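Side-chain contact in response regulator receiver protein (PDB 3KTO), which probably acts as a receiver-domain response regulator in two-component-type signalling, with a likely part in transcription regulation: residues A[69-72]-A[73-77]. Sequence-based numbering, arbitrary orientation.
Sequences ELLE and TLVKR
Thr73 reaches back one helical turn to Glu69 with both backbone and side chain. Its N bonds to Glu69 O at 2.8 Å, almost in line with the carbonyl, while Thr73 OG1 donates to that same Glu69 O from 3.1 Å, standing 41° out of the carbonyl plane. This second donor is placed there by the first torsion (chi1 -68°), which sets OG1 beside its own backbone N, so one oxygen is gripped twice. A valine here would probably leave Glu69 O with the backbone N-H as its one donor from this residue, and set a methyl against a polar oxygen. Three further i to i+4 backbone bonds continue the helix: Leu74 N to Leu70 O at 3.0 Å, then Val75 to Leu71 and Lys76 to Glu72. The apolar contacts follow the same spacing. Leu70 sends CD1 slantwise across Leu74, 4.2 Å from its CG, and Leu71 CD1 meets Val75 CG2 at 3.8 Å. Val75 CG2 lies beside the backbone N, which also brings it within 3.2 Å of Leu71 O. Leu71 packs onto Thr83 and Val85 of strand 83-87, and Glu72 OE2 forms a salt bridge with Arg97 NE. Past Lys76 the chain leaves helical geometry at Arg77, whose N still bonds to Thr73 O and whose guanidinium has Thr73 CG2 over one face, toward its rim. With Leu70, Leu71 and Leu74 buried and Glu69 and Lys76 exposed, helix 66-76 is amphipathic, the beta-alpha-beta crossover between parallel strands 51-57 and 83-87 of the CheY-like receiver fold.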
loop_
_atom_site.group_PDB
_atom_site.type_symbol
_atom_site.label_atom_id
_atom_site.label_comp_id
_atom_site.label_asym_id
_atom_site.label_seq_id
_atom_site.Cartn_x
_atom_site.Cartn_y
_atom_site.Cartn_z
ATOM N N GLU A 69 0.358 19.464 -4.717
ATOM C CA GLU A 69 -0.406 20.492 -5.424
ATOM C C GLU A 69 -1.216 21.269 -4.368
ATOM O O GLU A 69 -1.317 22.498 -4.410
ATOM C CB GLU A 69 -1.326 19.824 -6.446
ATOM C CG GLU A 69 -2.117 20.773 -7.312
ATOM C CD GLU A 69 -2.966 20.038 -8.329
ATOM O OE1 GLU A 69 -3.764 19.177 -7.918
ATOM O OE2 GLU A 69 -2.835 20.317 -9.540
ATOM N N LEU A 70 -1.787 20.545 -3.411
ATOM C CA LEU A 70 -2.545 21.185 -2.343
ATOM C C LEU A 70 -1.634 22.176 -1.624
ATOM O O LEU A 70 -2.020 23.315 -1.379
ATOM C CB LEU A 70 -3.066 20.145 -1.347
ATOM C CG LEU A 70 -3.703 20.690 -0.065
ATOM C CD1 LEU A 70 -4.883 21.607 -0.391
ATOM C CD2 LEU A 70 -4.162 19.514 0.781
ATOM N N LEU A 71 -0.422 21.742 -1.289
ATOM C CA LEU A 71 0.528 22.623 -0.611
ATOM C C LEU A 71 0.811 23.856 -1.472
ATOM O O LEU A 71 0.804 24.978 -0.979
ATOM C CB LEU A 71 1.851 21.887 -0.322
ATOM C CG LEU A 71 3.002 22.735 0.235
ATOM C CD1 LEU A 71 2.543 23.534 1.456
ATOM C CD2 LEU A 71 4.161 21.804 0.614
ATOM N N GLU A 72 1.068 23.638 -2.757
ATOM C CA GLU A 72 1.352 24.741 -3.671
ATOM C C GLU A 72 0.183 25.734 -3.715
ATOM O O GLU A 72 0.386 26.945 -3.716
ATOM C CB GLU A 72 1.641 24.199 -5.072
ATOM C CG GLU A 72 2.847 23.257 -5.111
ATOM C CD GLU A 72 3.060 22.596 -6.464
ATOM O OE1 GLU A 72 2.097 22.489 -7.246
ATOM O OE2 GLU A 72 4.195 22.155 -6.732
ATOM N N THR A 73 -1.037 25.212 -3.743
ATOM C CA THR A 73 -2.220 26.059 -3.783
ATOM C C THR A 73 -2.327 26.935 -2.540
ATOM O O THR A 73 -2.565 28.139 -2.640
ATOM C CB THR A 73 -3.499 25.218 -3.898
ATOM O OG1 THR A 73 -3.530 24.582 -5.184
ATOM C CG2 THR A 73 -4.740 26.103 -3.721
ATOM N N LEU A 74 -2.156 26.323 -1.372
ATOM C CA LEU A 74 -2.232 27.045 -0.111
ATOM C C LEU A 74 -1.148 28.111 -0.020
ATOM O O LEU A 74 -1.395 29.213 0.474
ATOM C CB LEU A 74 -2.093 26.080 1.061
ATOM C CG LEU A 74 -3.190 25.031 1.232
ATOM C CD1 LEU A 74 -2.789 24.088 2.345
ATOM C CD2 LEU A 74 -4.525 25.706 1.549
ATOM N N VAL A 75 0.051 27.782 -0.489
ATOM C CA VAL A 75 1.156 28.733 -0.457
ATOM C C VAL A 75 0.846 29.891 -1.398
ATOM O O VAL A 75 1.183 31.040 -1.128
ATOM C CB VAL A 75 2.486 28.066 -0.884
ATOM C CG1 VAL A 75 3.570 29.130 -1.066
ATOM C CG2 VAL A 75 2.916 27.053 0.166
ATOM N N LYS A 76 0.191 29.578 -2.505
ATOM C CA LYS A 76 -0.176 30.594 -3.471
ATOM C C LYS A 76 -1.216 31.532 -2.850
ATOM O O LYS A 76 -1.239 32.725 -3.148
ATOM C CB LYS A 76 -0.748 29.934 -4.722
ATOM C CG LYS A 76 -0.744 30.821 -5.936
ATOM C CD LYS A 76 -1.346 30.110 -7.132
ATOM C CE LYS A 76 -1.116 30.914 -8.400
ATOM N NZ LYS A 76 -1.611 32.316 -8.272
ATOM N N ARG A 77 -2.066 30.990 -1.978
ATOM C CA ARG A 77 -3.106 31.783 -1.320
ATOM C C ARG A 77 -2.642 32.463 -0.039
ATOM O O ARG A 77 -3.458 32.882 0.781
ATOM C CB ARG A 77 -4.320 30.912 -1.007
ATOM C CG ARG A 77 -5.010 30.368 -2.236
ATOM C CD ARG A 77 -6.217 29.544 -1.860
ATOM N NE ARG A 77 -6.840 28.952 -3.036
ATOM C CZ ARG A 77 -7.913 28.172 -2.995
ATOM N NH1 ARG A 77 -8.486 27.892 -1.833
ATOM N NH2 ARG A 77 -8.403 27.662 -4.119
#